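Local coordinates for UPF0303 protein YBR137W (PDB 4CLC), which is of unknown function but belongs to the UPF0303 family, whose HbpS-like domain falls in the GAF clan, at residues 90-94 against 122-128; 129-134 against 145-149. All blocks are in the same frame, centred on the assembly; numbering follows the deposited sequence.

How the contacts relate
Both contacts are buried, but at different depths: contact 2 lies about 2 Å from the centre of the chain and contact 1 about 12 Å from it, measured centre to centre. Contact 2 pairs two strands of the central sheet through regular backbone bonds and small or branched apolar side chains. Contact 1 fastens a loop to helix 84-98, mostly through long or polar side chains that reach irregularly placed carbonyls, and several of its residues are partly exposed. The chain runs directly from the loop 122-128 into 129-134. Lys91 joins the two: its NZ probably donates hydrogen bonds to Gly129 O and Ile148 O, while its CB packs on Ala131 CB.

Contact 1. Residues 90-94 against 122-128; sequences RKKKT and SKEYAFH
The outer flank of helix 84-98 in this HbpS-like domain receives the irregular loop 122-128, with Arg90 facing Ala126 and Thr94 lying close to Tyr125. Ala126 N gives a nearly straight hydrogen bond to Arg90 O (2.9 Å, 167° at the hydrogen), which also accepts weakly from Thr94 N. The small methyl of Ala126 covers one face of the Arg90 guanidinium, its CB 3.4 Å from NH1. A bend at chi3 (54°) turns that flat group back to the loop, where NH2 donates to Ser122 O, at a doubtfully short modelled length, and weakly to Tyr125 O; a guanidinium, with several N-H groups in one plane, suits a loop whose carbonyls point in different directions. Trp87 adds a cation-pi contact to Arg90.

One helical turn on, Lys93 has CG anti to its backbone N (chi1 -164°) and runs outward, extended, across the Tyr125 ring. Its CD stands over the ring face, 4.1 Å from the centroid, before NZ forms a salt bridge with Glu124 OE2, again doubtfully short. Tyr125 OH is held by Arg97. Thr94 serves two chemistries: its CG2 makes an off-centre CH-pi contact with Phe127, and its OG1 donates to Ala126 O at 2.8 Å.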
loop_
_atom_site.group_PDB
_atom_site.type_symbol
_atom_site.label_atom_id
_atom_site.label_comp_id
_atom_site.label_asym_id
_atom_site.label_seq_id
_atom_site.Cartn_x
_atom_site.Cartn_y
_atom_site.Cartn_z
ATOM N N ARG D 90 17.025 -11.257 -4.415
ATOM C CA ARG D 90 16.111 -12.354 -4.664
ATOM C C ARG D 90 16.716 -13.742 -4.365
ATOM O O ARG D 90 16.025 -14.613 -3.812
ATOM C CB ARG D 90 15.611 -12.266 -6.093
ATOM C CG ARG D 90 14.875 -10.991 -6.373
ATOM C CD ARG D 90 14.358 -10.932 -7.775
ATOM N NE ARG D 90 13.544 -12.105 -8.082
ATOM C CZ ARG D 90 13.872 -13.034 -8.977
ATOM N NH1 ARG D 90 14.989 -12.930 -9.684
ATOM N NH2 ARG D 90 13.074 -14.066 -9.168
ATOM N N LYS D 91 17.989 -13.961 -4.691
ATOM C CA LYS D 91 18.581 -15.258 -4.378
ATOM C C LYS D 91 18.726 -15.430 -2.871
ATOM O O LYS D 91 18.309 -16.448 -2.306
ATOM C CB LYS D 91 19.940 -15.429 -5.050
ATOM C CG LYS D 91 19.888 -15.492 -6.557
ATOM C CD LYS D 91 21.226 -15.898 -7.129
ATOM C CE LYS D 91 21.299 -15.633 -8.625
ATOM N NZ LYS D 91 22.658 -15.974 -9.162
ATOM N N LYS D 92 19.319 -14.418 -2.239
ATOM C CA LYS D 92 19.574 -14.383 -0.800
ATOM C C LYS D 92 18.291 -14.623 -0.035
ATOM O O LYS D 92 18.265 -15.383 0.931
ATOM C CB LYS D 92 20.186 -13.031 -0.399
ATOM C CG LYS D 92 20.497 -12.894 1.069
ATOM C CD LYS D 92 21.145 -11.571 1.416
ATOM C CE LYS D 92 20.307 -10.404 1.013
ATOM N NZ LYS D 92 21.080 -9.557 0.072
ATOM N N LYS D 93 17.223 -13.979 -0.487
ATOM C CA LYS D 93 15.953 -14.080 0.193
ATOM C C LYS D 93 15.489 -15.535 0.222
ATOM O O LYS D 93 15.192 -16.077 1.297
ATOM C CB LYS D 93 14.899 -13.173 -0.459
ATOM C CG LYS D 93 13.704 -12.974 0.456
ATOM C CD LYS D 93 12.745 -11.898 0.005
ATOM C CE LYS D 93 11.684 -11.644 1.084
ATOM N NZ LYS D 93 11.057 -10.284 0.996
ATOM N N THR D 94 15.449 -16.171 -0.951
ATOM C CA THR D 94 15.103 -17.585 -1.038
ATOM C C THR D 94 15.972 -18.419 -0.102
ATOM O O THR D 94 15.452 -19.118 0.763
ATOM C CB THR D 94 15.263 -18.134 -2.459
ATOM O OG1 THR D 94 14.368 -17.471 -3.365
ATOM C CG2 THR D 94 14.982 -19.599 -2.457
ATOM N N SER D 122 8.254 -14.624 -6.379
ATOM C CA SER D 122 9.225 -14.815 -7.471
ATOM C C SER D 122 9.645 -13.496 -8.128
ATOM O O SER D 122 10.737 -13.437 -8.699
ATOM C CB SER D 122 8.712 -15.791 -8.570
ATOM O OG SER D 122 8.126 -15.135 -9.701
ATOM N N LYS D 123 8.865 -12.422 -7.984
ATOM C CA LYS D 123 9.440 -11.105 -8.269
ATOM C C LYS D 123 10.354 -10.787 -7.096
ATOM O O LYS D 123 11.217 -9.926 -7.182
ATOM C CB LYS D 123 8.386 -10.005 -8.458
ATOM C CG LYS D 123 7.912 -9.807 -9.914
ATOM C CD LYS D 123 6.879 -10.867 -10.285
ATOM C CE LYS D 123 6.944 -11.259 -11.765
ATOM N NZ LYS D 123 6.016 -12.397 -12.084
ATOM N N GLU D 124 10.163 -11.573 -6.043
ATOM C CA GLU D 124 10.678 -11.407 -4.700
ATOM C C GLU D 124 11.721 -12.490 -4.387
ATOM O O GLU D 124 12.805 -12.193 -3.897
ATOM C CB GLU D 124 9.518 -11.441 -3.683
ATOM C CG GLU D 124 9.887 -11.011 -2.255
ATOM C CD GLU D 124 8.697 -10.935 -1.284
ATOM O OE1 GLU D 124 7.554 -11.274 -1.666
ATOM O OE2 GLU D 124 8.915 -10.529 -0.117
ATOM N N TYR D 125 11.347 -13.756 -4.546
ATOM C CA TYR D 125 12.302 -14.854 -4.390
ATOM C C TYR D 125 12.839 -15.394 -5.725
ATOM O O TYR D 125 12.083 -15.623 -6.652
ATOM C CB TYR D 125 11.660 -15.993 -3.618
ATOM C CG TYR D 125 11.190 -15.644 -2.228
ATOM C CD1 TYR D 125 9.928 -15.078 -2.017
ATOM C CD2 TYR D 125 11.984 -15.899 -1.125
ATOM C CE1 TYR D 125 9.484 -14.771 -0.758
ATOM C CE2 TYR D 125 11.543 -15.594 0.138
ATOM C CZ TYR D 125 10.290 -15.030 0.318
ATOM O OH TYR D 125 9.849 -14.740 1.594
ATOM N N ALA D 126 14.144 -15.597 -5.824
ATOM C CA ALA D 126 14.721 -16.149 -7.046
ATOM C C ALA D 126 15.120 -17.592 -6.829
ATOM O O ALA D 126 15.626 -17.960 -5.765
ATOM C CB ALA D 126 15.915 -15.351 -7.502
ATOM N N PHE D 127 14.809 -18.432 -7.804
ATOM C CA PHE D 127 15.164 -19.825 -7.680
ATOM C C PHE D 127 16.351 -20.310 -8.541
ATOM O O PHE D 127 16.681 -21.508 -8.509
ATOM C CB PHE D 127 13.896 -20.638 -7.882
ATOM C CG PHE D 127 12.977 -20.525 -6.713
ATOM C CD1 PHE D 127 12.069 -19.475 -6.624
ATOM C CD2 PHE D 127 13.090 -21.409 -5.642
ATOM C CE1 PHE D 127 11.255 -19.344 -5.517
ATOM C CE2 PHE D 127 12.277 -21.288 -4.534
ATOM C CZ PHE D 127 11.364 -20.252 -4.467
ATOM N N HIS D 128 16.987 -19.394 -9.287
ATOM C CA HIS D 128 18.317 -19.644 -9.880
ATOM C C HIS D 128 19.381 -19.760 -8.798
ATOM O O HIS D 128 19.176 -19.304 -7.676
ATOM C CB HIS D 128 18.724 -18.540 -10.832
ATOM C CG HIS D 128 17.867 -18.453 -12.054
ATOM N ND1 HIS D 128 16.526 -18.773 -12.048
ATOM C CD2 HIS D 128 18.145 -18.016 -13.306
ATOM C CE1 HIS D 128 16.021 -18.567 -13.250
ATOM N NE2 HIS D 128 16.980 -18.109 -14.033
#

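Contact 2. Residues 129-134 against 145-149; sequences GGAVLI and CLTIS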
loop_
_atom_site.group_PDB
_atom_site.type_symbol
_atom_site.label_atom_id
_atom_site.label_comp_id
_atom_site.label_asym_id
_atom_site.label_seq_id
_atom_site.Cartn_x
_atom_site.Cartn_y
_atom_site.Cartn_z
ATOM N N GLY D 129 20.513 -20.376 -9.120
ATOM C CA GLY D 129 21.538 -20.622 -8.122
ATOM C C GLY D 129 22.505 -19.463 -7.910
ATOM O O GLY D 129 22.505 -18.491 -8.656
ATOM N N GLY D 130 23.406 -19.629 -6.949
ATOM C CA GLY D 130 24.356 -18.589 -6.574
ATOM C C GLY D 130 24.294 -18.018 -5.163
ATOM O O GLY D 130 25.206 -17.303 -4.758
ATOM N N ALA D 131 23.262 -18.374 -4.400
ATOM C CA ALA D 131 23.161 -17.970 -3.008
ATOM C C ALA D 131 23.385 -19.162 -2.116
ATOM O O ALA D 131 22.541 -20.047 -2.045
ATOM C CB ALA D 131 21.808 -17.360 -2.717
ATOM N N VAL D 132 24.510 -19.177 -1.419
ATOM C CA VAL D 132 24.830 -20.280 -0.541
ATOM C C VAL D 132 24.944 -19.770 0.883
ATOM O O VAL D 132 25.676 -18.830 1.159
ATOM C CB VAL D 132 26.151 -20.980 -0.974
ATOM C CG1 VAL D 132 26.585 -22.008 0.053
ATOM C CG2 VAL D 132 25.987 -21.620 -2.333
ATOM N N LEU D 133 24.199 -20.378 1.790
ATOM C CA LEU D 133 24.317 -20.039 3.183
ATOM C C LEU D 133 25.717 -20.355 3.689
ATOM O O LEU D 133 26.376 -21.267 3.186
ATOM C CB LEU D 133 23.275 -20.787 4.012
ATOM C CG LEU D 133 21.818 -20.446 3.724
ATOM C CD1 LEU D 133 20.906 -21.423 4.435
ATOM C CD2 LEU D 133 21.529 -19.047 4.166
ATOM N N ILE D 134 26.166 -19.581 4.676
ATOM C CA ILE D 134 27.404 -19.841 5.383
ATOM C C ILE D 134 27.072 -20.458 6.730
ATOM O O ILE D 134 26.597 -19.769 7.636
ATOM C CB ILE D 134 28.228 -18.556 5.611
ATOM C CG1 ILE D 134 28.539 -17.853 4.296
ATOM C CG2 ILE D 134 29.518 -18.881 6.346
ATOM C CD1 ILE D 134 29.363 -16.601 4.488
ATOM N N CYS D 145 24.904 -15.480 4.575
ATOM C CA CYS D 145 24.633 -16.029 3.274
ATOM C C CYS D 145 25.596 -15.381 2.269
ATOM O O CYS D 145 25.793 -14.157 2.263
ATOM C CB CYS D 145 23.162 -15.808 2.901
ATOM S SG CYS D 145 22.666 -16.307 1.227
ATOM N N LEU D 146 26.215 -16.216 1.442
ATOM C CA LEU D 146 27.083 -15.758 0.379
ATOM C C LEU D 146 26.317 -15.825 -0.927
ATOM O O LEU D 146 25.710 -16.839 -1.219
ATOM C CB LEU D 146 28.345 -16.617 0.332
ATOM C CG LEU D 146 29.145 -16.733 -0.956
ATOM C CD1 LEU D 146 29.643 -15.383 -1.366
ATOM C CD2 LEU D 146 30.289 -17.649 -0.700
ATOM N N THR D 147 26.324 -14.747 -1.702
ATOM C CA THR D 147 25.531 -14.698 -2.915
ATOM C C THR D 147 26.319 -14.138 -4.080
ATOM O O THR D 147 26.848 -13.028 -4.006
ATOM C CB THR D 147 24.272 -13.848 -2.749
ATOM O OG1 THR D 147 23.473 -14.353 -1.679
ATOM C CG2 THR D 147 23.468 -13.875 -4.023
ATOM N N ILE D 148 26.380 -14.910 -5.162
ATOM C CA ILE D 148 27.123 -14.524 -6.339
ATOM C C ILE D 148 26.134 -14.364 -7.465
ATOM O O ILE D 148 25.095 -15.029 -7.485
ATOM C CB ILE D 148 28.200 -15.562 -6.672
ATOM C CG1 ILE D 148 29.177 -15.682 -5.500
ATOM C CG2 ILE D 148 28.947 -15.199 -7.926
ATOM C CD1 ILE D 148 30.261 -16.688 -5.710
ATOM N N SER D 149 26.423 -13.453 -8.379
ATOM C CA SER D 149 25.524 -13.193 -9.484
ATOM C C SER D 149 26.283 -12.743 -10.720
ATOM O O SER D 149 27.219 -11.975 -10.613
ATOM C CB SER D 149 24.495 -12.129 -9.096
ATOM O OG SER D 149 24.184 -11.291 -10.201
#
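Leu133 and Cys145 form the apolar centre, a non-hydrogen-bonded pair of the antiparallel hairpin whose strands are 131-136 and 144-149. Leu133 CD2 reaches Cys145 CB at 3.8 Å. With SG anti to the backbone N (chi1 175°), Cys145 turns its sulfur along the strand pair toward Ala131, whose CB lies 4.2 Å from it. Ala131 pairs with Thr147 at a non-hydrogen-bonded position, CA to CA 4.0 Å, where a methyl takes little room. Ala131 CB also faces Thr147 OG1 at 3.6 Å, a beta-branched neighbour well suited to a strand. On the other face of the sheet, to which Val132 and Leu146 both point, Ile134 CG1 crosses to Leu146 CB at 4.2 Å.

Around this packing the backbones supply the polar bonds. Val132 and Leu146 are a hydrogen-bonded pair, each NH donating to the other's carbonyl. Just before strand 131-136 begins, Gly130 O accepts from Ile148 N with 166° at the hydrogen. Gly130 has a positive phi (117°): a CB here would strike Ile148 O and, at these backbone angles, the carbonyl O of Gly129 as well. Next to it, Ala131 N bonds to Ser102 OG.

Helix 84-98 covers the face of Ala131, Leu133 and Thr147; Val132, Leu146 and Ile148 meet helices 153-168 or 36-53, while strand 60-64 bonds to the other edge of 145-149.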